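Local structure of LPXTG cell wall surface protein (Streptococcus gordonii, 4IGB) at residues Leu2-Asn7 with Asn209-Asn214; Asp186-Asp191 with Thr233-Gly238; Asp191-Lys196 with Ser263-Ser268; Lys196-Val201 with Arg227-Ala232. The protein is probably an adhesin of the bacterial surface, anchored to peptidoglycan through its LPXTG motif, with the N-terminal N1 and N2 domains present in this chain. All coordinates share one frame; numbering follows the deposited sequence.

From the N terminus, residues 2-7 form an outer strand, and contact 1 joins it to strand 208-214, closing the longest of the four loops. Residues 186-201 then run through one side of each remaining contact in turn. Their partners return in a different order: 227-232 closes contact 4, 233-238 closes contact 2, and 263-268 closes contact 3. Contact 4 is therefore nested inside both contact 2 and contact 3, which cross each other, while contact 1 crosses all three. Contacts 2, 3 and 4 each give one ligand to the same sodium ion. Contact 1 meets contact 4 where Met213 and Arg211 pack on Trp230, so one small sheet rests on the eight-stranded one.

Contact 1 of 4, residues Leu2-Asn7 with Asn209-Asn214; sequences LEEIKN and NLRLMN
Glu4 and Arg211 face the same way from neighbouring parallel strands, 3-7 and 208-214, at the edge of a small mixed sheet in which 3-7 is an outermost strand. The two side chains run across each other at a slant. Glu4 CB lies over one face of the Arg211 guanidinium, 3.9 Å from CZ, and the sulfur of Met213 lies over the opposite face, so the flat group is held between an aliphatic carbon and a soft thioether. Glu4 OE2 is 4.1 Å from Arg211 NH1 but well out of the guanidinium plane, and the attraction is one of charge alone. Both polar ends find their stronger partners elsewhere: OE2 accepts from Tyr204 and Gln221, and NH1 bonds to Gln221 OE1.

The other side of the sheet, carrying Glu3, Ile5, Leu210 and Leu212, is largely apolar. Beta-branched and apolar, Ile5 suits an extended strand on the face it shares with the two leucines; its CG2, anti to the backbone N, lies 3.8 Å from Leu212 CD1. Leu212 CD1 also meets Asn7 OD1, an oxygen already bonded to Thr9 N. Back on the arginine side, Lys6 bends at chi3 (-75°), and its CE, next to the ammonium, touches Met213 SD at 3.9 Å.

Asn209 and Leu210 both face Arg251, a classic beta bulge. Ile5 O takes two donors: Met213 N at 2.8 Å and, from above the carbonyl plane, Arg211 NH2 at 3.2 Å.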
loop_
_atom_site.group_PDB
_atom_site.type_symbol
_atom_site.label_atom_id
_atom_site.label_comp_id
_atom_site.label_asym_id
_atom_site.label_seq_id
_atom_site.Cartn_x
_atom_site.Cartn_y
_atom_site.Cartn_z
ATOM N N LEU D 2 10.829 -10.972 -6.811
ATOM C CA LEU D 2 10.311 -10.658 -5.488
ATOM C C LEU D 2 11.491 -10.516 -4.534
ATOM O O LEU D 2 12.425 -11.319 -4.540
ATOM C CB LEU D 2 9.385 -11.754 -4.972
ATOM C CG LEU D 2 9.284 -11.720 -3.444
ATOM C CD1 LEU D 2 8.553 -10.477 -3.003
ATOM C CD2 LEU D 2 8.606 -12.964 -2.910
ATOM N N GLU D 3 11.444 -9.495 -3.705
ATOM C CA GLU D 3 12.549 -9.223 -2.813
ATOM C C GLU D 3 12.028 -9.319 -1.396
ATOM O O GLU D 3 11.071 -8.640 -1.031
ATOM C CB GLU D 3 13.076 -7.839 -3.124
ATOM C CG GLU D 3 14.300 -7.419 -2.391
ATOM C CD GLU D 3 14.858 -6.153 -2.997
ATOM O OE1 GLU D 3 14.849 -6.051 -4.244
ATOM O OE2 GLU D 3 15.280 -5.260 -2.241
ATOM N N GLU D 4 12.623 -10.202 -0.606
ATOM C CA GLU D 4 12.230 -10.331 0.790
ATOM C C GLU D 4 13.385 -9.879 1.666
ATOM O O GLU D 4 14.529 -10.287 1.451
ATOM C CB GLU D 4 11.822 -11.770 1.111
ATOM C CG GLU D 4 10.561 -12.235 0.369
ATOM C CD GLU D 4 10.230 -13.692 0.602
ATOM O OE1 GLU D 4 11.128 -14.537 0.444
ATOM O OE2 GLU D 4 9.076 -14.003 0.958
ATOM N N ILE D 5 13.079 -9.035 2.647
ATOM C CA ILE D 5 14.089 -8.431 3.505
ATOM C C ILE D 5 13.762 -8.676 4.966
ATOM O O ILE D 5 12.623 -8.488 5.390
ATOM C CB ILE D 5 14.145 -6.901 3.319
ATOM C CG1 ILE D 5 14.350 -6.523 1.851
ATOM C CG2 ILE D 5 15.235 -6.296 4.203
ATOM C CD1 ILE D 5 15.687 -6.911 1.322
ATOM N N LYS D 6 14.761 -9.104 5.735
ATOM C CA LYS D 6 14.622 -9.145 7.181
ATOM C C LYS D 6 15.797 -8.389 7.788
ATOM O O LYS D 6 16.949 -8.801 7.646
ATOM C CB LYS D 6 14.579 -10.581 7.702
ATOM C CG LYS D 6 14.420 -10.651 9.217
ATOM C CD LYS D 6 14.388 -12.090 9.750
ATOM C CE LYS D 6 13.061 -12.767 9.454
ATOM N NZ LYS D 6 12.858 -14.044 10.228
ATOM N N ASN D 7 15.508 -7.280 8.463
ATOM C CA ASN D 7 16.572 -6.442 8.991
ATOM C C ASN D 7 16.098 -5.622 10.175
ATOM O O ASN D 7 14.981 -5.823 10.680
ATOM C CB ASN D 7 17.130 -5.530 7.895
ATOM C CG ASN D 7 16.153 -4.442 7.487
ATOM O OD1 ASN D 7 15.195 -4.150 8.203
ATOM N ND2 ASN D 7 16.406 -3.822 6.341
ATOM N N ASN D 209 6.351 -6.923 -4.840
ATOM C CA ASN D 209 7.685 -6.471 -5.197
ATOM C C ASN D 209 8.682 -6.594 -4.037
ATOM O O ASN D 209 9.861 -6.923 -4.225
ATOM C CB ASN D 209 7.595 -5.015 -5.660
ATOM C CG ASN D 209 8.928 -4.462 -6.111
ATOM O OD1 ASN D 209 9.636 -3.811 -5.337
ATOM N ND2 ASN D 209 9.277 -4.706 -7.375
ATOM N N LEU D 210 8.208 -6.326 -2.828
ATOM C CA LEU D 210 9.101 -6.308 -1.687
ATOM C C LEU D 210 8.342 -6.637 -0.411
ATOM O O LEU D 210 7.270 -6.097 -0.141
ATOM C CB LEU D 210 9.820 -4.961 -1.593
ATOM C CG LEU D 210 11.021 -4.808 -0.646
ATOM C CD1 LEU D 210 11.848 -3.584 -1.019
ATOM C CD2 LEU D 210 10.542 -4.709 0.777
ATOM N N ARG D 211 8.886 -7.571 0.352
ATOM C CA ARG D 211 8.303 -7.923 1.636
ATOM C C ARG D 211 9.321 -7.658 2.743
ATOM O O ARG D 211 10.389 -8.260 2.762
ATOM C CB ARG D 211 7.875 -9.386 1.661
ATOM C CG ARG D 211 7.288 -9.820 3.006
ATOM C CD ARG D 211 7.984 -11.068 3.529
ATOM N NE ARG D 211 9.354 -10.800 3.959
ATOM C CZ ARG D 211 10.114 -11.688 4.595
ATOM N NH1 ARG D 211 9.638 -12.899 4.853
ATOM N NH2 ARG D 211 11.346 -11.369 4.973
ATOM N N LEU D 212 8.972 -6.764 3.661
ATOM C CA LEU D 212 9.867 -6.376 4.740
ATOM C C LEU D 212 9.427 -6.957 6.065
ATOM O O LEU D 212 8.271 -6.821 6.447
ATOM C CB LEU D 212 9.893 -4.861 4.885
ATOM C CG LEU D 212 10.725 -4.317 6.054
ATOM C CD1 LEU D 212 12.234 -4.553 5.811
ATOM C CD2 LEU D 212 10.432 -2.840 6.246
ATOM N N MET D 213 10.365 -7.603 6.757
ATOM C CA MET D 213 10.200 -7.973 8.154
ATOM C C MET D 213 11.270 -7.309 8.993
ATOM O O MET D 213 12.389 -7.065 8.527
ATOM C CB MET D 213 10.338 -9.480 8.338
ATOM C CG MET D 213 9.110 -10.272 7.940
ATOM S SD MET D 213 9.392 -12.018 8.229
ATOM C CE MET D 213 7.760 -12.667 7.769
ATOM N N ASN D 214 10.919 -7.030 10.239
ATOM C CA ASN D 214 11.914 -6.714 11.241
ATOM C C ASN D 214 12.567 -8.025 11.716
ATOM O O ASN D 214 11.964 -9.101 11.604
ATOM C CB ASN D 214 11.252 -5.957 12.397
ATOM C CG ASN D 214 12.210 -5.683 13.541
ATOM O OD1 ASN D 214 12.240 -6.424 14.517
ATOM N ND2 ASN D 214 12.998 -4.611 13.423
#

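Contact 2 of 4, residues Asp186-Asp191 with Thr233-Gly238; sequences DIDAID and TQITGG. With NA (sodium ion), chain V.
Asp188 and Ile235 mark the closest backbone approach of two irregular loops, CA to CA 4.8 Å, whose touching parts run 131° apart. Asp188 is the main link. A chi1 of 81° folds its side chain back over its own backbone, and the carboxylate turns to Thr236, where OD2 uses its anti lone pair to accept Thr236 N at 2.9 Å. Aspartate suits this place, since its short carboxylate supplies an acceptor to that amide where the loops form no regular strand pairing. The Thr236 methyl, CG2, lies against the carboxylates of both Asp186 and Asp188. Asp186 OD1 and Asp188 OD2 are 3.1 Å apart, a crowding of acceptors that the nearby sodium ion may ease. Farther along, Ile190 lays CD1 against the carbonyl of Thr233, 3.7 Å from its C atom. A single water completes the bridge: it donates to Ile187 O and Gln234 O and accepts from Thr233 N. Ile187 centres an inverse gamma turn, directly after Asp186, whose carbonyl O binds the sodium ion at 2.8 Å. The arrangement belongs to a sodium site of two backbone carbonyls, Asp186 O and Ser268 O, and one carboxylate oxygen, Glu197 OE2.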
loop_
_atom_site.group_PDB
_atom_site.type_symbol
_atom_site.label_atom_id
_atom_site.label_comp_id
_atom_site.label_asym_id
_atom_site.label_seq_id
_atom_site.Cartn_x
_atom_site.Cartn_y
_atom_site.Cartn_z
ATOM N N ASP D 186 -0.052 -7.057 14.389
ATOM C CA ASP D 186 -0.726 -7.758 15.457
ATOM C C ASP D 186 -1.379 -9.044 14.964
ATOM O O ASP D 186 -2.492 -9.359 15.357
ATOM C CB ASP D 186 -1.788 -6.854 16.093
ATOM C CG ASP D 186 -2.278 -7.391 17.436
ATOM O OD1 ASP D 186 -1.448 -7.908 18.209
ATOM O OD2 ASP D 186 -3.489 -7.300 17.714
ATOM N N ILE D 187 -0.699 -9.788 14.098
ATOM C CA ILE D 187 -1.189 -11.108 13.738
ATOM C C ILE D 187 -0.747 -12.064 14.847
ATOM O O ILE D 187 0.331 -12.641 14.777
ATOM C CB ILE D 187 -0.634 -11.563 12.387
ATOM C CG1 ILE D 187 -0.946 -10.520 11.307
ATOM C CG2 ILE D 187 -1.238 -12.911 11.977
ATOM C CD1 ILE D 187 -2.449 -10.237 11.152
ATOM N N ASP D 188 -1.569 -12.213 15.882
ATOM C CA ASP D 188 -1.101 -12.844 17.114
ATOM C C ASP D 188 -2.123 -13.732 17.837
ATOM O O ASP D 188 -1.842 -14.232 18.920
ATOM C CB ASP D 188 -0.586 -11.766 18.080
ATOM C CG ASP D 188 -1.714 -11.071 18.842
ATOM O OD1 ASP D 188 -2.861 -11.069 18.347
ATOM O OD2 ASP D 188 -1.460 -10.529 19.944
ATOM N N ALA D 189 -3.299 -13.932 17.256
ATOM C CA ALA D 189 -4.340 -14.671 17.961
ATOM C C ALA D 189 -4.273 -16.162 17.691
ATOM O O ALA D 189 -4.209 -16.603 16.543
ATOM C CB ALA D 189 -5.716 -14.132 17.611
ATOM N N ILE D 190 -4.278 -16.939 18.765
ATOM C CA ILE D 190 -4.365 -18.382 18.660
ATOM C C ILE D 190 -5.372 -18.817 19.717
ATOM O O ILE D 190 -5.216 -18.483 20.890
ATOM C CB ILE D 190 -2.999 -19.038 18.922
ATOM C CG1 ILE D 190 -1.950 -18.480 17.960
ATOM C CG2 ILE D 190 -3.092 -20.552 18.793
ATOM C CD1 ILE D 190 -0.597 -19.145 18.097
ATOM N N ASP D 191 -6.419 -19.528 19.312
ATOM C CA ASP D 191 -7.471 -19.876 20.269
ATOM C C ASP D 191 -7.315 -21.283 20.847
ATOM O O ASP D 191 -6.458 -22.057 20.412
ATOM C CB ASP D 191 -8.866 -19.684 19.665
ATOM C CG ASP D 191 -9.204 -20.725 18.609
ATOM O OD1 ASP D 191 -8.521 -21.775 18.522
ATOM O OD2 ASP D 191 -10.171 -20.486 17.859
ATOM N N THR D 233 2.032 -16.891 15.888
ATOM C CA THR D 233 2.666 -17.871 16.778
ATOM C C THR D 233 2.684 -17.428 18.247
ATOM O O THR D 233 2.875 -18.243 19.150
ATOM C CB THR D 233 4.120 -18.168 16.375
ATOM O OG1 THR D 233 4.941 -17.020 16.645
ATOM C CG2 THR D 233 4.211 -18.563 14.903
ATOM N N GLN D 234 2.508 -16.141 18.501
ATOM C CA GLN D 234 2.519 -15.696 19.887
ATOM C C GLN D 234 1.834 -14.361 20.079
ATOM O O GLN D 234 1.840 -13.505 19.191
ATOM C CB GLN D 234 3.948 -15.657 20.454
ATOM C CG GLN D 234 4.808 -14.502 19.969
ATOM C CD GLN D 234 6.211 -14.516 20.583
ATOM O OE1 GLN D 234 6.974 -15.475 20.410
ATOM N NE2 GLN D 234 6.553 -13.450 21.299
ATOM N N ILE D 235 1.237 -14.210 21.253
ATOM C CA ILE D 235 0.580 -12.982 21.646
ATOM C C ILE D 235 1.577 -11.831 21.643
ATOM O O ILE D 235 2.765 -12.003 21.917
ATOM C CB ILE D 235 -0.069 -13.119 23.031
ATOM C CG1 ILE D 235 -1.007 -11.941 23.312
ATOM C CG2 ILE D 235 1.001 -13.243 24.107
ATOM C CD1 ILE D 235 -0.314 -10.728 23.923
ATOM N N THR D 236 1.078 -10.644 21.345
ATOM C CA THR D 236 1.945 -9.531 21.083
ATOM C C THR D 236 1.188 -8.246 21.424
ATOM O O THR D 236 0.038 -8.075 21.033
ATOM C CB THR D 236 2.334 -9.580 19.591
ATOM O OG1 THR D 236 3.636 -9.029 19.403
ATOM C CG2 THR D 236 1.299 -8.859 18.732
ATOM N N GLY D 237 1.816 -7.344 22.166
ATOM C CA GLY D 237 1.127 -6.138 22.581
ATOM C C GLY D 237 1.939 -4.869 22.429
ATOM O O GLY D 237 3.153 -4.874 22.603
ATOM N N GLY D 238 1.259 -3.771 22.128
ATOM C CA GLY D 238 1.935 -2.516 21.885
ATOM C C GLY D 238 2.329 -2.355 20.424
ATOM O O GLY D 238 2.610 -3.323 19.721
HETATM NA NA NA V . -5.237 -9.270 15.785
HETATM O O HOH W 1 2.313 -13.833 16.358
#

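Contact 3 of 4, residues Asp191-Lys196 with Ser263-Ser268; sequences DANNLK and STETCS. With NA (sodium ion), chain V.
Asp191 and Glu265 join two loops through one carboxylate. The Asp191 side chain stands with CG between its backbone N and carbonyl carbon (chi1 71°), which brings the carboxylate between the loops, and its two oxygens then serve different partners. OD2 reaches across and accepts Glu265 N at 2.9 Å on its anti lone pair. OD1 turns back into its own loop and takes Leu195 N at 2.9 Å, approaching from above the carboxylate plane, together with a weak bond from Asn193 N. A short acid is apt here, for it can hold its own turn and tie down the neighbour at once.

Glu265 folds its CG close by, 3.2 Å from Asp191 OD2. Its extended chain sets OE2 beside Asp191 CB and leaves OE1 4.4 Å from Asp191 OD2, the carboxylate planes 70° apart; the two like charges may disfavour each other. A water lies between Glu265 OE1 and Asn193 OD1. Leu195, whose CG is anti to its carbonyl carbon (chi1 -74°), sets CD1 3.8 Å from Glu265 N and also packs on Trp159. Thr264 offers its methyl CG2 to Leu195 O at 3.5 Å, while its OG1 accepts Thr266 N and its amide donates to Cys267 SG. A second water donates to Lys196 O and Ser263 O.

The contact thus sets a type I beta turn, Asp191 to Asn194, against an ST turn at Thr264, in the loop that leads on to Ser268, whose carbonyl O is a ligand of the sodium site.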
loop_
_atom_site.group_PDB
_atom_site.type_symbol
_atom_site.label_atom_id
_atom_site.label_comp_id
_atom_site.label_asym_id
_atom_site.label_seq_id
_atom_site.Cartn_x
_atom_site.Cartn_y
_atom_site.Cartn_z
ATOM N N ASP D 191 -6.419 -19.528 19.312
ATOM C CA ASP D 191 -7.471 -19.876 20.269
ATOM C C ASP D 191 -7.315 -21.283 20.847
ATOM O O ASP D 191 -6.458 -22.057 20.412
ATOM C CB ASP D 191 -8.866 -19.684 19.665
ATOM C CG ASP D 191 -9.204 -20.725 18.609
ATOM O OD1 ASP D 191 -8.521 -21.775 18.522
ATOM O OD2 ASP D 191 -10.171 -20.486 17.859
ATOM N N ALA D 192 -8.171 -21.611 21.810
ATOM C CA ALA D 192 -8.051 -22.850 22.572
ATOM C C ALA D 192 -8.058 -24.088 21.685
ATOM O O ALA D 192 -7.535 -25.136 22.063
ATOM C CB ALA D 192 -9.160 -22.939 23.628
ATOM N N ASN D 193 -8.646 -23.964 20.504
ATOM C CA ASN D 193 -8.733 -25.086 19.585
ATOM C C ASN D 193 -7.613 -25.039 18.552
ATOM O O ASN D 193 -7.657 -25.717 17.520
ATOM C CB ASN D 193 -10.108 -25.107 18.920
ATOM C CG ASN D 193 -11.242 -25.088 19.939
ATOM O OD1 ASN D 193 -12.180 -24.294 19.832
ATOM N ND2 ASN D 193 -11.150 -25.957 20.943
ATOM N N ASN D 194 -6.606 -24.226 18.853
ATOM C CA ASN D 194 -5.430 -24.081 18.004
ATOM C C ASN D 194 -5.705 -23.532 16.606
ATOM O O ASN D 194 -4.954 -23.803 15.671
ATOM C CB ASN D 194 -4.644 -25.390 17.926
ATOM C CG ASN D 194 -3.158 -25.159 17.699
ATOM O OD1 ASN D 194 -2.570 -25.685 16.755
ATOM N ND2 ASN D 194 -2.551 -24.356 18.560
ATOM N N LEU D 195 -6.783 -22.766 16.462
ATOM C CA LEU D 195 -6.975 -21.977 15.253
ATOM C C LEU D 195 -5.991 -20.826 15.356
ATOM O O LEU D 195 -5.781 -20.301 16.439
ATOM C CB LEU D 195 -8.405 -21.433 15.166
ATOM C CG LEU D 195 -9.562 -22.374 14.814
ATOM C CD1 LEU D 195 -10.840 -21.567 14.595
ATOM C CD2 LEU D 195 -9.239 -23.205 13.568
ATOM N N LYS D 196 -5.390 -20.438 14.236
ATOM C CA LYS D 196 -4.396 -19.378 14.235
ATOM C C LYS D 196 -4.778 -18.239 13.296
ATOM O O LYS D 196 -5.066 -18.459 12.125
ATOM C CB LYS D 196 -3.032 -19.942 13.837
ATOM C CG LYS D 196 -2.509 -21.001 14.803
ATOM C CD LYS D 196 -1.618 -22.012 14.098
ATOM C CE LYS D 196 -0.966 -22.948 15.110
ATOM N NZ LYS D 196 -0.161 -24.012 14.450
ATOM N N SER D 263 -9.680 -15.871 10.715
ATOM C CA SER D 263 -9.734 -15.586 12.135
ATOM C C SER D 263 -9.652 -16.859 12.963
ATOM O O SER D 263 -9.519 -17.966 12.444
ATOM C CB SER D 263 -11.035 -14.869 12.460
ATOM O OG SER D 263 -12.128 -15.769 12.353
ATOM N N THR D 264 -9.733 -16.681 14.267
ATOM C CA THR D 264 -9.934 -17.784 15.177
ATOM C C THR D 264 -11.428 -17.759 15.497
ATOM O O THR D 264 -12.204 -17.125 14.779
ATOM C CB THR D 264 -9.152 -17.549 16.453
ATOM O OG1 THR D 264 -9.651 -16.367 17.077
ATOM C CG2 THR D 264 -7.662 -17.349 16.152
ATOM N N GLU D 265 -11.828 -18.420 16.579
ATOM C CA GLU D 265 -13.213 -18.370 17.025
ATOM C C GLU D 265 -13.640 -16.934 17.393
ATOM O O GLU D 265 -14.828 -16.611 17.407
ATOM C CB GLU D 265 -13.427 -19.318 18.212
ATOM C CG GLU D 265 -12.570 -18.991 19.433
ATOM C CD GLU D 265 -12.912 -19.852 20.635
ATOM O OE1 GLU D 265 -13.712 -20.805 20.479
ATOM O OE2 GLU D 265 -12.386 -19.575 21.736
ATOM N N THR D 266 -12.666 -16.075 17.679
ATOM C CA THR D 266 -12.954 -14.682 18.010
ATOM C C THR D 266 -11.717 -13.772 17.885
ATOM O O THR D 266 -10.980 -13.575 18.847
ATOM C CB THR D 266 -13.578 -14.563 19.426
ATOM O OG1 THR D 266 -13.792 -13.183 19.752
ATOM C CG2 THR D 266 -12.680 -15.200 20.481
ATOM N N CYS D 267 -11.480 -13.222 16.694
ATOM C CA CYS D 267 -10.433 -12.211 16.542
ATOM C C CYS D 267 -10.627 -11.379 15.275
ATOM O O CYS D 267 -11.433 -11.707 14.401
ATOM C CB CYS D 267 -9.033 -12.848 16.555
ATOM S SG CYS D 267 -8.555 -13.646 15.003
ATOM N N SER D 268 -9.872 -10.294 15.180
ATOM C CA SER D 268 -9.954 -9.426 14.026
ATOM C C SER D 268 -8.637 -8.690 13.886
ATOM O O SER D 268 -7.895 -8.551 14.857
ATOM C CB SER D 268 -11.085 -8.417 14.203
ATOM O OG SER D 268 -10.806 -7.528 15.274
HETATM NA NA NA V . -5.237 -9.270 15.785
HETATM O O HOH W 2 -14.455 -22.795 18.934
HETATM O O HOH W 3 -7.616 -18.802 10.746
#

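Contact 4 of 4, residues Lys196-Val201 with Arg227-Ala232; sequences KETFYV and RTSWIA. With NA (sodium ion), chain V.
Arg227 lies flat on Tyr200 across adjoining antiparallel strands, 198-202 and 227-231, of the large eight-stranded sheet. The guanidinium and ring planes are only 14° apart, with Arg227 CZ 4.0 Å from the centroid of the Tyr200 ring, a cation-pi stack that Arg227 CD extends as a CH-pi contact. A chi1 of 64° folds Tyr200 over its own strand and tips the ring toward Arg227. Tyrosine suits the spot: its ring face takes the guanidinium while the hydroxyl bonds to Asp161.

On the other face of the sheet, Phe199 and Trp230 project together from the paired strands. The edge of the phenyl ring, at CD1, meets Trp230 CE3 at 3.8 Å, and Val201 CG2 touches the indole edge at CZ3, 3.9 Å away. Strands 208-214 and 249-252 cover this face, and Gln221 holds Trp230 NE1. The central backbone bonds are Phe199 N to Trp230 O, 3.0 Å, and Trp230 N to Phe199 O, 2.7 Å.

Beyond the strand end, Glu197 O accepts Ala232 N. The extended Glu197 side chain is held by Tyr261 OH at OE2 and by the amides of Asp188 and Ala189 at OE1, and OE2 binds the sodium ion at 2.8 Å.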
loop_
_atom_site.group_PDB
_atom_site.type_symbol
_atom_site.label_atom_id
_atom_site.label_comp_id
_atom_site.label_asym_id
_atom_site.label_seq_id
_atom_site.Cartn_x
_atom_site.Cartn_y
_atom_site.Cartn_z
ATOM N N LYS D 196 -5.390 -20.438 14.236
ATOM C CA LYS D 196 -4.396 -19.378 14.235
ATOM C C LYS D 196 -4.778 -18.239 13.296
ATOM O O LYS D 196 -5.066 -18.459 12.125
ATOM C CB LYS D 196 -3.032 -19.942 13.837
ATOM C CG LYS D 196 -2.509 -21.001 14.803
ATOM C CD LYS D 196 -1.618 -22.012 14.098
ATOM C CE LYS D 196 -0.966 -22.948 15.110
ATOM N NZ LYS D 196 -0.161 -24.012 14.450
ATOM N N GLU D 197 -4.762 -17.020 13.825
ATOM C CA GLU D 197 -4.981 -15.831 13.020
ATOM C C GLU D 197 -3.969 -15.788 11.876
ATOM O O GLU D 197 -2.773 -16.036 12.071
ATOM C CB GLU D 197 -4.871 -14.584 13.887
ATOM C CG GLU D 197 -5.191 -13.310 13.149
ATOM C CD GLU D 197 -5.119 -12.094 14.044
ATOM O OE1 GLU D 197 -4.581 -12.218 15.167
ATOM O OE2 GLU D 197 -5.610 -11.015 13.626
ATOM N N THR D 198 -4.449 -15.484 10.677
ATOM C CA THR D 198 -3.632 -15.647 9.490
ATOM C C THR D 198 -3.881 -14.544 8.489
ATOM O O THR D 198 -5.022 -14.219 8.195
ATOM C CB THR D 198 -3.939 -16.990 8.816
ATOM O OG1 THR D 198 -3.688 -18.041 9.744
ATOM C CG2 THR D 198 -3.079 -17.211 7.569
ATOM N N PHE D 199 -2.803 -13.965 7.969
ATOM C CA PHE D 199 -2.907 -13.002 6.888
ATOM C C PHE D 199 -2.258 -13.614 5.676
ATOM O O PHE D 199 -1.225 -14.261 5.793
ATOM C CB PHE D 199 -2.190 -11.699 7.233
ATOM C CG PHE D 199 -2.161 -10.713 6.099
ATOM C CD1 PHE D 199 -1.075 -10.664 5.237
ATOM C CD2 PHE D 199 -3.224 -9.839 5.894
ATOM C CE1 PHE D 199 -1.046 -9.762 4.185
ATOM C CE2 PHE D 199 -3.210 -8.931 4.855
ATOM C CZ PHE D 199 -2.115 -8.887 3.995
ATOM N N TYR D 200 -2.854 -13.426 4.506
ATOM C CA TYR D 200 -2.239 -13.970 3.306
ATOM C C TYR D 200 -2.389 -13.115 2.072
ATOM O O TYR D 200 -3.201 -12.188 2.027
ATOM C CB TYR D 200 -2.707 -15.399 3.022
ATOM C CG TYR D 200 -4.182 -15.597 2.720
ATOM C CD1 TYR D 200 -4.670 -15.527 1.413
ATOM C CD2 TYR D 200 -5.075 -15.923 3.734
ATOM C CE1 TYR D 200 -6.021 -15.752 1.136
ATOM C CE2 TYR D 200 -6.422 -16.144 3.463
ATOM C CZ TYR D 200 -6.884 -16.056 2.166
ATOM O OH TYR D 200 -8.220 -16.282 1.921
ATOM N N VAL D 201 -1.561 -13.428 1.083
ATOM C CA VAL D 201 -1.576 -12.751 -0.194
ATOM C C VAL D 201 -1.617 -13.824 -1.266
ATOM O O VAL D 201 -0.745 -14.701 -1.322
ATOM C CB VAL D 201 -0.313 -11.907 -0.394
ATOM C CG1 VAL D 201 -0.229 -11.408 -1.830
ATOM C CG2 VAL D 201 -0.275 -10.732 0.626
ATOM N N ARG D 227 -0.803 -19.226 -2.698
ATOM C CA ARG D 227 -0.698 -18.123 -1.748
ATOM C C ARG D 227 0.522 -18.229 -0.843
ATOM O O ARG D 227 1.161 -19.275 -0.739
ATOM C CB ARG D 227 -1.942 -18.070 -0.856
ATOM C CG ARG D 227 -1.995 -19.192 0.184
ATOM C CD ARG D 227 -3.233 -19.116 1.066
ATOM N NE ARG D 227 -4.450 -19.357 0.297
ATOM C CZ ARG D 227 -5.660 -19.471 0.832
ATOM N NH1 ARG D 227 -5.816 -19.358 2.143
ATOM N NH2 ARG D 227 -6.713 -19.695 0.053
ATOM N N THR D 228 0.818 -17.130 -0.166
ATOM C CA THR D 228 1.756 -17.156 0.943
ATOM C C THR D 228 1.056 -16.558 2.146
ATOM O O THR D 228 0.385 -15.519 2.034
ATOM C CB THR D 228 3.030 -16.389 0.591
ATOM O OG1 THR D 228 3.741 -17.130 -0.402
ATOM C CG2 THR D 228 3.912 -16.218 1.811
ATOM N N SER D 229 1.160 -17.241 3.283
ATOM C CA SER D 229 0.465 -16.823 4.491
ATOM C C SER D 229 1.447 -16.470 5.581
ATOM O O SER D 229 2.571 -16.963 5.601
ATOM C CB SER D 229 -0.451 -17.938 5.009
ATOM O OG SER D 229 -1.413 -18.294 4.028
ATOM N N TRP D 230 1.003 -15.620 6.496
ATOM C CA TRP D 230 1.748 -15.352 7.703
ATOM C C TRP D 230 0.835 -15.678 8.867
ATOM O O TRP D 230 -0.272 -15.163 8.964
ATOM C CB TRP D 230 2.233 -13.905 7.729
ATOM C CG TRP D 230 3.214 -13.627 6.618
ATOM C CD1 TRP D 230 4.580 -13.659 6.697
ATOM C CD2 TRP D 230 2.899 -13.294 5.262
ATOM N NE1 TRP D 230 5.131 -13.353 5.472
ATOM C CE2 TRP D 230 4.120 -13.128 4.576
ATOM C CE3 TRP D 230 1.697 -13.118 4.561
ATOM C CZ2 TRP D 230 4.176 -12.796 3.222
ATOM C CZ3 TRP D 230 1.756 -12.780 3.215
ATOM C CH2 TRP D 230 2.984 -12.617 2.563
ATOM N N ILE D 231 1.315 -16.555 9.733
ATOM C CA ILE D 231 0.485 -17.235 10.713
ATOM C C ILE D 231 0.950 -16.818 12.103
ATOM O O ILE D 231 2.149 -16.779 12.369
ATOM C CB ILE D 231 0.656 -18.759 10.538
ATOM C CG1 ILE D 231 0.409 -19.146 9.078
ATOM C CG2 ILE D 231 -0.248 -19.545 11.476
ATOM C CD1 ILE D 231 0.642 -20.614 8.789
ATOM N N ALA D 232 0.003 -16.498 12.979
ATOM C CA ALA D 232 0.301 -16.117 14.356
ATOM C C ALA D 232 1.045 -17.240 15.063
ATOM O O ALA D 232 0.708 -18.407 14.876
ATOM C CB ALA D 232 -1.000 -15.822 15.103
HETATM NA NA NA V . -5.237 -9.270 15.785
#